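Local coordinates for VgrG protein (Vibrio cholerae, PDB 4E1C), which probably cross-links actin monomers covalently through its actin cross-linking domain, an ATP- and magnesium-dependent activity, and is seen here with ADP and magnesium bound, at residues G26-L31 against E90-P95; G172-V177 against L349-T354. One frame throughout, in Å; residues are numbered along the deposited sequence.

Interaction 1. Residues G26-L31 against E90-P95; sequences GIENEL and ELVSYP. With MG (magnesium ion), chain E; ADP (adenosine-5'-diphosphate), chain B.
Glu-28 and Glu-90 come together over the magnesium ion of chain E, on the face of this antiparallel strand pair that also carries Val-92. Glu-28 OE2 binds the magnesium at 2.4 Å, whereas Glu-90 OE1 stands 3.0 Å from the ion, longer than a normal magnesium bond. The second oxygen of Glu-90, OE2, lies against the Glu-28 methylene, 3.4 Å from CB. Beside them the ADP ribose rests on Val-92, whose CG1 comes within 3.6 Å of C3'. Ribose O2' donates to Ser-93 O at 2.7 Å, and O3' makes a weak bond to Ile-27 O. The pair thus forms the ribose and metal side of the ADP site, main-chain carbonyls receiving both ribose hydroxyls.

The backbone ladder behind this face changes at Ser-93. Asn-29 and Leu-91 form a regular hydrogen-bonded pair, and Ser-93 N donates to Ile-27 O. Ile-27 N, however, turns to the hydroxyl rather than the carbonyl: its bond to Ser-93 OG is 2.8 Å and nearly straight (162°). A chi1 of 81° sets OG between the backbone N and carbonyl carbon of Ser-93, facing the other strand, while Ser-93 O serves the nucleotide. On the reverse face Leu-31 and Leu-91 cross at about a right angle, Leu-31 CD1 lying 4.0 Å from Leu-91 CG.

That leucine face is covered by helix 101-124, with Met-111 and Leu-114 on Leu-91 and Phe-118 on Leu-31. Strand 24-32 continues the hydrogen bonding to strand 167-180 at its other edge, and strand 56-68 flanks strand 85-97.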
ATOM      1  N   GLY A  26      -6.170  -5.305   3.440  1.00 27.10           N
ATOM      2  CA  GLY A  26      -5.534  -5.898   2.277  1.00 25.87           C
ATOM      3  C   GLY A  26      -4.146  -6.306   2.696  1.00 27.92           C
ATOM      4  O   GLY A  26      -3.599  -5.743   3.650  1.00 26.67           O
ATOM      5  N   ILE A  27      -3.587  -7.317   2.037  1.00 24.38           N
ATOM      6  CA  ILE A  27      -2.234  -7.793   2.348  1.00 24.12           C
ATOM      7  C   ILE A  27      -1.379  -7.847   1.079  1.00 29.67           C
ATOM      8  O   ILE A  27      -1.924  -7.918  -0.021  1.00 30.11           O
ATOM      9  CB  ILE A  27      -2.205  -9.125   3.158  1.00 26.69           C
ATOM     10  CG1 ILE A  27      -2.808 -10.321   2.372  1.00 26.49           C
ATOM     11  CG2 ILE A  27      -2.816  -8.955   4.564  1.00 27.27           C
ATOM     12  CD1 ILE A  27      -2.482 -11.740   2.933  1.00 28.18           C
ATOM     13  N   GLU A  28      -0.050  -7.768   1.238  1.00 26.06           N
ATOM     14  CA  GLU A  28       0.953  -7.867   0.175  1.00 25.04           C
ATOM     15  C   GLU A  28       1.967  -8.863   0.660  1.00 27.43           C
ATOM     16  O   GLU A  28       2.377  -8.792   1.820  1.00 25.22           O
ATOM     17  CB  GLU A  28       1.636  -6.523  -0.094  1.00 26.10           C
ATOM     18  CG  GLU A  28       0.758  -5.512  -0.803  1.00 34.14           C
ATOM     19  CD  GLU A  28       1.295  -4.094  -0.722  1.00 52.49           C
ATOM     20  OE1 GLU A  28       1.272  -3.493   0.380  1.00 43.47           O
ATOM     21  OE2 GLU A  28       1.752  -3.589  -1.769  1.00 47.90           O
ATOM     22  N   ASN A  29       2.330  -9.827  -0.197  1.00 24.52           N
ATOM     23  CA  ASN A  29       3.287 -10.870   0.184  1.00 23.91           C
ATOM     24  C   ASN A  29       4.272 -11.193  -0.933  1.00 27.58           C
ATOM     25  O   ASN A  29       3.922 -11.833  -1.938  1.00 27.08           O
ATOM     26  CB  ASN A  29       2.542 -12.145   0.616  1.00 30.28           C
ATOM     27  CG  ASN A  29       3.318 -13.067   1.539  1.00 54.08           C
ATOM     28  OD1 ASN A  29       2.743 -13.883   2.259  1.00 60.87           O
ATOM     29  ND2 ASN A  29       4.629 -12.937   1.589  1.00 41.38           N
ATOM     30  N   GLU A  30       5.509 -10.748  -0.752  1.00 27.32           N
ATOM     31  CA  GLU A  30       6.573 -10.986  -1.714  1.00 27.65           C
ATOM     32  C   GLU A  30       7.124 -12.389  -1.474  1.00 31.75           C
ATOM     33  O   GLU A  30       7.349 -12.789  -0.327  1.00 32.77           O
ATOM     34  CB  GLU A  30       7.648  -9.909  -1.597  1.00 29.40           C
ATOM     35  CG  GLU A  30       8.595  -9.857  -2.782  1.00 41.09           C
ATOM     36  CD  GLU A  30       9.809  -8.976  -2.582  1.00 64.91           C
ATOM     37  OE1 GLU A  30      10.478  -8.657  -3.590  1.00 45.88           O
ATOM     38  OE2 GLU A  30      10.086  -8.591  -1.422  1.00 74.80           O
ATOM     39  N   LEU A  31       7.230 -13.168  -2.547  1.00 27.88           N
ATOM     40  CA  LEU A  31       7.669 -14.560  -2.452  1.00 26.39           C
ATOM     41  C   LEU A  31       9.164 -14.680  -2.590  1.00 30.56           C
ATOM     42  O   LEU A  31       9.786 -13.881  -3.276  1.00 28.43           O
ATOM     43  CB  LEU A  31       6.967 -15.433  -3.518  1.00 25.16           C
ATOM     44  CG  LEU A  31       5.431 -15.440  -3.515  1.00 28.93           C
ATOM     45  CD1 LEU A  31       4.904 -16.193  -4.677  1.00 28.15           C
ATOM     46  CD2 LEU A  31       4.851 -15.971  -2.194  1.00 30.68           C
ATOM     47  N   GLU A  90       4.888 -10.767  -6.223  1.00 21.72           N
ATOM     48  CA  GLU A  90       4.191 -10.332  -5.040  1.00 21.64           C
ATOM     49  C   GLU A  90       2.719 -10.703  -5.139  1.00 22.75           C
ATOM     50  O   GLU A  90       2.050 -10.360  -6.115  1.00 20.16           O
ATOM     51  CB  GLU A  90       4.375  -8.835  -4.798  1.00 22.88           C
ATOM     52  CG  GLU A  90       3.832  -8.400  -3.444  1.00 27.66           C
ATOM     53  CD  GLU A  90       3.960  -6.916  -3.200  1.00 46.27           C
ATOM     54  OE1 GLU A  90       3.630  -6.134  -4.118  1.00 42.92           O
ATOM     55  OE2 GLU A  90       4.374  -6.531  -2.084  1.00 45.68           O
ATOM     56  N   LEU A  91       2.217 -11.369  -4.111  1.00 18.76           N
ATOM     57  CA  LEU A  91       0.790 -11.742  -4.031  1.00 19.59           C
ATOM     58  C   LEU A  91       0.028 -10.618  -3.310  1.00 24.59           C
ATOM     59  O   LEU A  91       0.375 -10.238  -2.189  1.00 22.06           O
ATOM     60  CB  LEU A  91       0.599 -13.108  -3.344  1.00 19.23           C
ATOM     61  CG  LEU A  91       1.412 -14.300  -3.901  1.00 23.03           C
ATOM     62  CD1 LEU A  91       0.948 -15.620  -3.243  1.00 24.25           C
ATOM     63  CD2 LEU A  91       1.299 -14.416  -5.440  1.00 18.89           C
ATOM     64  N   VAL A  92      -0.905  -9.992  -4.025  1.00 22.62           N
ATOM     65  CA  VAL A  92      -1.632  -8.820  -3.540  1.00 21.66           C
ATOM     66  C   VAL A  92      -3.100  -9.165  -3.343  1.00 25.75           C
ATOM     67  O   VAL A  92      -3.822  -9.324  -4.325  1.00 26.37           O
ATOM     68  CB  VAL A  92      -1.412  -7.594  -4.483  1.00 24.05           C
ATOM     69  CG1 VAL A  92      -2.068  -6.337  -3.908  1.00 22.75           C
ATOM     70  CG2 VAL A  92       0.089  -7.340  -4.735  1.00 23.55           C
ATOM     71  N   SER A  93      -3.549  -9.293  -2.084  1.00 20.67           N
ATOM     72  CA  SER A  93      -4.947  -9.627  -1.836  1.00 20.59           C
ATOM     73  C   SER A  93      -5.964  -8.577  -2.294  1.00 24.94           C
ATOM     74  O   SER A  93      -5.673  -7.379  -2.374  1.00 23.94           O
ATOM     75  CB  SER A  93      -5.190  -9.990  -0.371  1.00 22.62           C
ATOM     76  OG  SER A  93      -5.333  -8.825   0.429  1.00 23.84           O
ATOM     77  N   TYR A  94      -7.172  -9.045  -2.562  1.00 22.57           N
ATOM     78  CA  TYR A  94      -8.303  -8.175  -2.816  1.00 22.58           C
ATOM     79  C   TYR A  94      -8.769  -7.843  -1.395  1.00 24.57           C
ATOM     80  O   TYR A  94      -8.787  -8.753  -0.549  1.00 22.10           O
ATOM     81  CB  TYR A  94      -9.378  -8.913  -3.627  1.00 23.81           C
ATOM     82  CG  TYR A  94      -9.036  -8.946  -5.102  1.00 25.65           C
ATOM     83  CD1 TYR A  94      -8.207  -9.936  -5.623  1.00 26.38           C
ATOM     84  CD2 TYR A  94      -9.544  -7.989  -5.980  1.00 27.92           C
ATOM     85  CE1 TYR A  94      -7.888  -9.976  -6.979  1.00 27.47           C
ATOM     86  CE2 TYR A  94      -9.222  -8.007  -7.339  1.00 29.34           C
ATOM     87  CZ  TYR A  94      -8.381  -8.997  -7.833  1.00 35.87           C
ATOM     88  OH  TYR A  94      -8.035  -9.021  -9.165  1.00 33.46           O
ATOM     89  N   PRO A  95      -9.032  -6.555  -1.057  1.00 22.35           N
ATOM     90  CA  PRO A  95      -9.418  -6.238   0.328  1.00 22.51           C
ATOM     91  C   PRO A  95     -10.684  -6.940   0.789  1.00 27.86           C
ATOM     92  O   PRO A  95     -11.555  -7.280  -0.019  1.00 28.36           O
ATOM     93  CB  PRO A  95      -9.601  -4.710   0.309  1.00 24.21           C
ATOM     94  CG  PRO A  95      -9.868  -4.373  -1.142  1.00 27.88           C
ATOM     95  CD  PRO A  95      -9.014  -5.336  -1.904  1.00 23.22           C
TER
HETATM   96 MG    MG E 404       1.668  -3.821  -4.203  1.00 58.60          MG
HETATM   97  PB  ADP B 401       0.875  -0.923  -5.241  1.00 83.38           P
HETATM   98  O1B ADP B 401       0.628   0.525  -5.091  1.00 83.46           O
HETATM   99  O2B ADP B 401       0.900  -1.295  -6.749  1.00 86.09           O
HETATM  100  O3B ADP B 401       2.216  -1.305  -4.601  1.00 81.90           O
HETATM  101  PA  ADP B 401      -1.905  -1.525  -4.553  1.00 74.29           P
HETATM  102  O1A ADP B 401      -2.223  -0.092  -4.801  1.00 74.00           O
HETATM  103  O2A ADP B 401      -2.481  -2.394  -5.678  1.00 75.59           O
HETATM  104  O3A ADP B 401      -0.312  -1.723  -4.520  1.00 79.30           O
HETATM  105  O5' ADP B 401      -2.531  -1.957  -3.165  1.00 60.04           O
HETATM  106  C5' ADP B 401      -1.739  -2.236  -2.005  1.00 44.59           C
HETATM  107  C4' ADP B 401      -2.622  -2.822  -0.931  1.00 34.90           C
HETATM  108  O4' ADP B 401      -3.821  -2.031  -0.759  1.00 29.73           O
HETATM  109  C3' ADP B 401      -3.079  -4.277  -1.109  1.00 28.86           C
HETATM  110  O3' ADP B 401      -2.741  -5.000   0.067  1.00 30.36           O
HETATM  111  C2' ADP B 401      -4.596  -4.149  -1.257  1.00 27.95           C
HETATM  112  O2' ADP B 401      -5.379  -5.242  -0.813  1.00 26.04           O
HETATM  113  C1' ADP B 401      -4.833  -2.932  -0.380  1.00 27.66           C
HETATM  114  N9  ADP B 401      -6.139  -2.307  -0.526  1.00 24.49           N
HETATM  115  C8  ADP B 401      -6.722  -1.824  -1.669  1.00 20.75           C
HETATM  116  N7  ADP B 401      -7.911  -1.317  -1.474  1.00 21.69           N
HETATM  117  C5  ADP B 401      -8.127  -1.469  -0.118  1.00 20.43           C
HETATM  118  C6  ADP B 401      -9.192  -1.100   0.725  1.00 21.97           C
HETATM  119  N6  ADP B 401     -10.307  -0.495   0.285  1.00 23.36           N
HETATM  120  N1  ADP B 401      -9.086  -1.384   2.042  1.00 22.08           N
HETATM  121  C2  ADP B 401      -7.985  -1.999   2.485  1.00 19.89           C
HETATM  122  N3  ADP B 401      -6.919  -2.398   1.787  1.00 20.57           N
HETATM  123  C4  ADP B 401      -7.049  -2.094   0.483  1.00 21.24           C

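Interaction 2. Residues G172-V177 against L349-T354; sequences GQQATV and LFEFRT. With MG (magnesium ion), chain D; ADP (adenosine-5'-diphosphate), chain B; SO4 (sulfate ion), chain F.
Gln-174 is bent at chi2 (101°) and Glu-351 runs out straight with CG opposite its backbone N (chi1 179°), which brings amide and carboxylate to one magnesium ion, that of chain D. The two side chains belong to neighbouring antiparallel strands flooring a nucleotide site, an arrangement consistent with the glutamine synthetase-like fold of actin cross-linking domains. They cross obliquely, their flat ends turned only 21° apart, and each gives the metal one oxygen: Gln-174 OE1 at 2.6 Å and Glu-351 OE2 at 2.6 Å. The same Glu-351 OE2 takes a salt bridge on its syn side from Arg-353 NH1 at 2.7 Å, so the magnesium ion and the guanidinium share one oxygen, which restrains the carboxylate's rotation. Glu-351 OE1 is linked through a water to Thr-176 OG1.

Phe-352 N to Ala-175 O and the two bonds of the Val-177/Phe-350 pair hold the strands in register. On the face away from the metal, Val-177 CG2 packs 3.7 Å from Phe-352 CE1, and helix 190-196 closes over both phenylalanines with Leu-195. At the nucleotide end, Leu-349 CD2 sits over the adenine, 3.4 Å from ADP C5. Past the strand end Arg-353 grips a sulfate, probably from the crystallisation liquor, with both terminal nitrogens; Arg-353 NH2 meets sulfate O2 at 2.8 Å, at the edge of the guanidinium.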
ATOM      1  N   GLY A 172       8.933  -9.910   3.783  1.00 32.53           N
ATOM      2  CA  GLY A 172       8.279  -9.765   2.487  1.00 30.23           C
ATOM      3  C   GLY A 172       6.817  -9.373   2.600  1.00 31.03           C
ATOM      4  O   GLY A 172       6.128  -9.257   1.582  1.00 29.92           O
ATOM      5  N   GLN A 173       6.332  -9.123   3.836  1.00 26.96           N
ATOM      6  CA  GLN A 173       4.918  -8.853   4.116  1.00 26.35           C
ATOM      7  C   GLN A 173       4.522  -7.462   4.586  1.00 29.09           C
ATOM      8  O   GLN A 173       5.194  -6.864   5.426  1.00 28.67           O
ATOM      9  CB  GLN A 173       4.359  -9.900   5.087  1.00 27.69           C
ATOM     10  CG  GLN A 173       4.374 -11.323   4.503  1.00 32.79           C
ATOM     11  CD  GLN A 173       3.958 -12.412   5.473  1.00 45.25           C
ATOM     12  OE1 GLN A 173       4.199 -12.341   6.684  1.00 37.08           O
ATOM     13  NE2 GLN A 173       3.397 -13.492   4.941  1.00 36.88           N
ATOM     14  N   GLN A 174       3.374  -6.985   4.077  1.00 25.09           N
ATOM     15  CA  GLN A 174       2.736  -5.722   4.469  1.00 24.46           C
ATOM     16  C   GLN A 174       1.243  -5.945   4.587  1.00 26.36           C
ATOM     17  O   GLN A 174       0.702  -6.867   3.993  1.00 24.70           O
ATOM     18  CB  GLN A 174       2.991  -4.585   3.470  1.00 26.12           C
ATOM     19  CG  GLN A 174       4.318  -3.876   3.640  1.00 43.64           C
ATOM     20  CD  GLN A 174       5.316  -4.356   2.634  1.00 62.99           C
ATOM     21  OE1 GLN A 174       5.211  -4.067   1.433  1.00 60.44           O
ATOM     22  NE2 GLN A 174       6.318  -5.091   3.104  1.00 53.58           N
ATOM     23  N   ALA A 175       0.580  -5.081   5.354  1.00 24.05           N
ATOM     24  CA  ALA A 175      -0.862  -5.072   5.509  1.00 23.87           C
ATOM     25  C   ALA A 175      -1.304  -3.624   5.305  1.00 28.70           C
ATOM     26  O   ALA A 175      -0.568  -2.716   5.680  1.00 28.58           O
ATOM     27  CB  ALA A 175      -1.248  -5.556   6.896  1.00 24.53           C
ATOM     28  N   THR A 176      -2.478  -3.415   4.662  1.00 25.27           N
ATOM     29  CA  THR A 176      -3.061  -2.096   4.412  1.00 23.17           C
ATOM     30  C   THR A 176      -4.435  -2.074   5.058  1.00 25.92           C
ATOM     31  O   THR A 176      -5.247  -2.940   4.778  1.00 24.79           O
ATOM     32  CB  THR A 176      -3.068  -1.738   2.907  1.00 26.03           C
ATOM     33  OG1 THR A 176      -1.722  -1.618   2.448  1.00 25.72           O
ATOM     34  CG2 THR A 176      -3.781  -0.409   2.627  1.00 19.44           C
ATOM     35  N   VAL A 177      -4.696  -1.077   5.909  1.00 22.95           N
ATOM     36  CA  VAL A 177      -5.945  -0.974   6.633  1.00 22.42           C
ATOM     37  C   VAL A 177      -6.674   0.248   6.128  1.00 27.64           C
ATOM     38  O   VAL A 177      -6.064   1.298   5.980  1.00 27.91           O
ATOM     39  CB  VAL A 177      -5.724  -0.984   8.190  1.00 26.02           C
ATOM     40  CG1 VAL A 177      -7.007  -0.640   8.962  1.00 25.64           C
ATOM     41  CG2 VAL A 177      -5.156  -2.331   8.661  1.00 25.70           C
ATOM     42  N   LEU A 349      -6.653   5.065   3.823  1.00 24.33           N
ATOM     43  CA  LEU A 349      -5.858   3.848   3.955  1.00 23.97           C
ATOM     44  C   LEU A 349      -4.454   4.060   4.467  1.00 26.48           C
ATOM     45  O   LEU A 349      -3.841   5.111   4.265  1.00 24.31           O
ATOM     46  CB  LEU A 349      -5.837   3.131   2.588  1.00 24.77           C
ATOM     47  CG  LEU A 349      -7.005   2.170   2.307  1.00 30.94           C
ATOM     48  CD1 LEU A 349      -8.329   2.907   2.104  1.00 32.12           C
ATOM     49  CD2 LEU A 349      -6.732   1.401   1.075  1.00 34.18           C
ATOM     50  N   PHE A 350      -3.932   3.025   5.113  1.00 23.18           N
ATOM     51  CA  PHE A 350      -2.622   3.058   5.730  1.00 21.92           C
ATOM     52  C   PHE A 350      -1.923   1.735   5.549  1.00 27.08           C
ATOM     53  O   PHE A 350      -2.507   0.681   5.826  1.00 26.31           O
ATOM     54  CB  PHE A 350      -2.761   3.382   7.239  1.00 22.76           C
ATOM     55  CG  PHE A 350      -3.486   4.682   7.479  1.00 23.27           C
ATOM     56  CD1 PHE A 350      -2.787   5.887   7.530  1.00 24.60           C
ATOM     57  CD2 PHE A 350      -4.873   4.711   7.601  1.00 23.99           C
ATOM     58  CE1 PHE A 350      -3.469   7.098   7.694  1.00 25.01           C
ATOM     59  CE2 PHE A 350      -5.558   5.924   7.731  1.00 27.14           C
ATOM     60  CZ  PHE A 350      -4.851   7.109   7.788  1.00 25.62           C
ATOM     61  N   GLU A 351      -0.645   1.795   5.121  1.00 23.95           N
ATOM     62  CA  GLU A 351       0.188   0.626   4.914  1.00 23.20           C
ATOM     63  C   GLU A 351       1.110   0.437   6.104  1.00 27.77           C
ATOM     64  O   GLU A 351       1.837   1.361   6.488  1.00 26.95           O
ATOM     65  CB  GLU A 351       1.001   0.810   3.620  1.00 24.13           C
ATOM     66  CG  GLU A 351       1.952  -0.318   3.276  1.00 26.67           C
ATOM     67  CD  GLU A 351       2.827  -0.029   2.071  1.00 47.49           C
ATOM     68  OE1 GLU A 351       2.348   0.630   1.121  1.00 39.95           O
ATOM     69  OE2 GLU A 351       3.994  -0.477   2.072  1.00 50.07           O
ATOM     70  N   PHE A 352       1.107  -0.772   6.665  1.00 25.56           N
ATOM     71  CA  PHE A 352       2.008  -1.121   7.757  1.00 24.30           C
ATOM     72  C   PHE A 352       3.248  -1.680   7.049  1.00 29.28           C
ATOM     73  O   PHE A 352       3.183  -2.762   6.461  1.00 28.91           O
ATOM     74  CB  PHE A 352       1.349  -2.153   8.711  1.00 25.19           C
ATOM     75  CG  PHE A 352       0.255  -1.544   9.558  1.00 26.83           C
ATOM     76  CD1 PHE A 352      -1.015  -1.315   9.032  1.00 29.05           C
ATOM     77  CD2 PHE A 352       0.500  -1.168  10.874  1.00 27.59           C
ATOM     78  CE1 PHE A 352      -2.011  -0.703   9.808  1.00 29.57           C
ATOM     79  CE2 PHE A 352      -0.509  -0.599  11.659  1.00 29.78           C
ATOM     80  CZ  PHE A 352      -1.749  -0.359  11.121  1.00 27.82           C
ATOM     81  N   ARG A 353       4.347  -0.901   7.041  1.00 26.38           N
ATOM     82  CA  ARG A 353       5.625  -1.251   6.393  1.00 26.57           C
ATOM     83  C   ARG A 353       6.201  -2.555   6.923  1.00 32.98           C
ATOM     84  O   ARG A 353       6.759  -3.346   6.159  1.00 32.93           O
ATOM     85  CB  ARG A 353       6.616  -0.076   6.490  1.00 24.22           C
ATOM     86  CG  ARG A 353       6.084   1.203   5.812  1.00 29.63           C
ATOM     87  CD  ARG A 353       5.972   1.052   4.284  1.00 30.73           C
ATOM     88  NE  ARG A 353       7.310   0.949   3.684  1.00 31.31           N
ATOM     89  CZ  ARG A 353       7.573   0.590   2.437  1.00 33.84           C
ATOM     90  NH1 ARG A 353       6.595   0.274   1.604  1.00 19.78           N
ATOM     91  NH2 ARG A 353       8.831   0.557   2.006  1.00 25.09           N
ATOM     92  N   THR A 354       6.014  -2.781   8.227  1.00 31.27           N
ATOM     93  CA  THR A 354       6.282  -4.005   8.973  1.00 31.63           C
ATOM     94  C   THR A 354       4.912  -4.367   9.572  1.00 34.02           C
ATOM     95  O   THR A 354       4.233  -3.497  10.132  1.00 32.95           O
ATOM     96  CB  THR A 354       7.363  -3.766  10.063  1.00 39.85           C
ATOM     97  OG1 THR A 354       8.601  -3.501   9.417  1.00 43.96           O
ATOM     98  CG2 THR A 354       7.557  -4.968  10.990  1.00 38.44           C
TER
HETATM   99 MG    MG D 403       4.033  -2.197   0.126  1.00 66.36          MG
HETATM  100  PB  ADP B 401       0.875  -0.923  -5.241  1.00 83.38           P
HETATM  101  O1B ADP B 401       0.628   0.525  -5.091  1.00 83.46           O
HETATM  102  O2B ADP B 401       0.900  -1.295  -6.749  1.00 86.09           O
HETATM  103  O3B ADP B 401       2.216  -1.305  -4.601  1.00 81.90           O
HETATM  104  PA  ADP B 401      -1.905  -1.525  -4.553  1.00 74.29           P
HETATM  105  O1A ADP B 401      -2.223  -0.092  -4.801  1.00 74.00           O
HETATM  106  O2A ADP B 401      -2.481  -2.394  -5.678  1.00 75.59           O
HETATM  107  O3A ADP B 401      -0.312  -1.723  -4.520  1.00 79.30           O
HETATM  108  O5' ADP B 401      -2.531  -1.957  -3.165  1.00 60.04           O
HETATM  109  C5' ADP B 401      -1.739  -2.236  -2.005  1.00 44.59           C
HETATM  110  C4' ADP B 401      -2.622  -2.822  -0.931  1.00 34.90           C
HETATM  111  O4' ADP B 401      -3.821  -2.031  -0.759  1.00 29.73           O
HETATM  112  C3' ADP B 401      -3.079  -4.277  -1.109  1.00 28.86           C
HETATM  113  O3' ADP B 401      -2.741  -5.000   0.067  1.00 30.36           O
HETATM  114  C2' ADP B 401      -4.596  -4.149  -1.257  1.00 27.95           C
HETATM  115  O2' ADP B 401      -5.379  -5.242  -0.813  1.00 26.04           O
HETATM  116  C1' ADP B 401      -4.833  -2.932  -0.380  1.00 27.66           C
HETATM  117  N9  ADP B 401      -6.139  -2.307  -0.526  1.00 24.49           N
HETATM  118  C8  ADP B 401      -6.722  -1.824  -1.669  1.00 20.75           C
HETATM  119  N7  ADP B 401      -7.911  -1.317  -1.474  1.00 21.69           N
HETATM  120  C5  ADP B 401      -8.127  -1.469  -0.118  1.00 20.43           C
HETATM  121  C6  ADP B 401      -9.192  -1.100   0.725  1.00 21.97           C
HETATM  122  N6  ADP B 401     -10.307  -0.495   0.285  1.00 23.36           N
HETATM  123  N1  ADP B 401      -9.086  -1.384   2.042  1.00 22.08           N
HETATM  124  C2  ADP B 401      -7.985  -1.999   2.485  1.00 19.89           C
HETATM  125  N3  ADP B 401      -6.919  -2.398   1.787  1.00 20.57           N
HETATM  126  C4  ADP B 401      -7.049  -2.094   0.483  1.00 21.24           C
HETATM  127  S   SO4 F 405       8.380  -0.206  -1.786  1.00 54.41           S
HETATM  128  O1  SO4 F 405       8.751  -1.295  -2.679  1.00 59.94           O
HETATM  129  O2  SO4 F 405       9.226  -0.259  -0.608  1.00 53.32           O
HETATM  130  O3  SO4 F 405       8.554   1.062  -2.488  1.00 55.83           O
HETATM  131  O4  SO4 F 405       6.979  -0.370  -1.406  1.00 53.71           O
HETATM  132  O   HOH W   1       7.718  -5.850   5.835  1.00 36.39           O
HETATM  133  O   HOH W   2      -0.779  -0.123   0.456  1.00 29.61           O

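Overall arrangement
Interaction 1 comes first along the chain and closes before interaction 2 opens; their centres lie about 10 Å apart, both within the actin cross-linking domain. Strands 24-32 and 167-180 are neighbours, joining the two pairs into a run of four antiparallel strands: 85-97, 24-32, 167-180, 345-352. Gly-26 O and Thr-176 N lie 2.8 Å apart at this seam, probably hydrogen-bonded, and the Asn-29 and Gln-173 side-chain amides meet there too. ADP spans both contacts: Pro-95 of interaction 1 and Leu-349 of interaction 2 sandwich its adenine from opposite faces. Glu-28 binds one magnesium ion, Gln-174 and Glu-351 the other, so residues far apart in sequence contribute to one nucleotide-metal site.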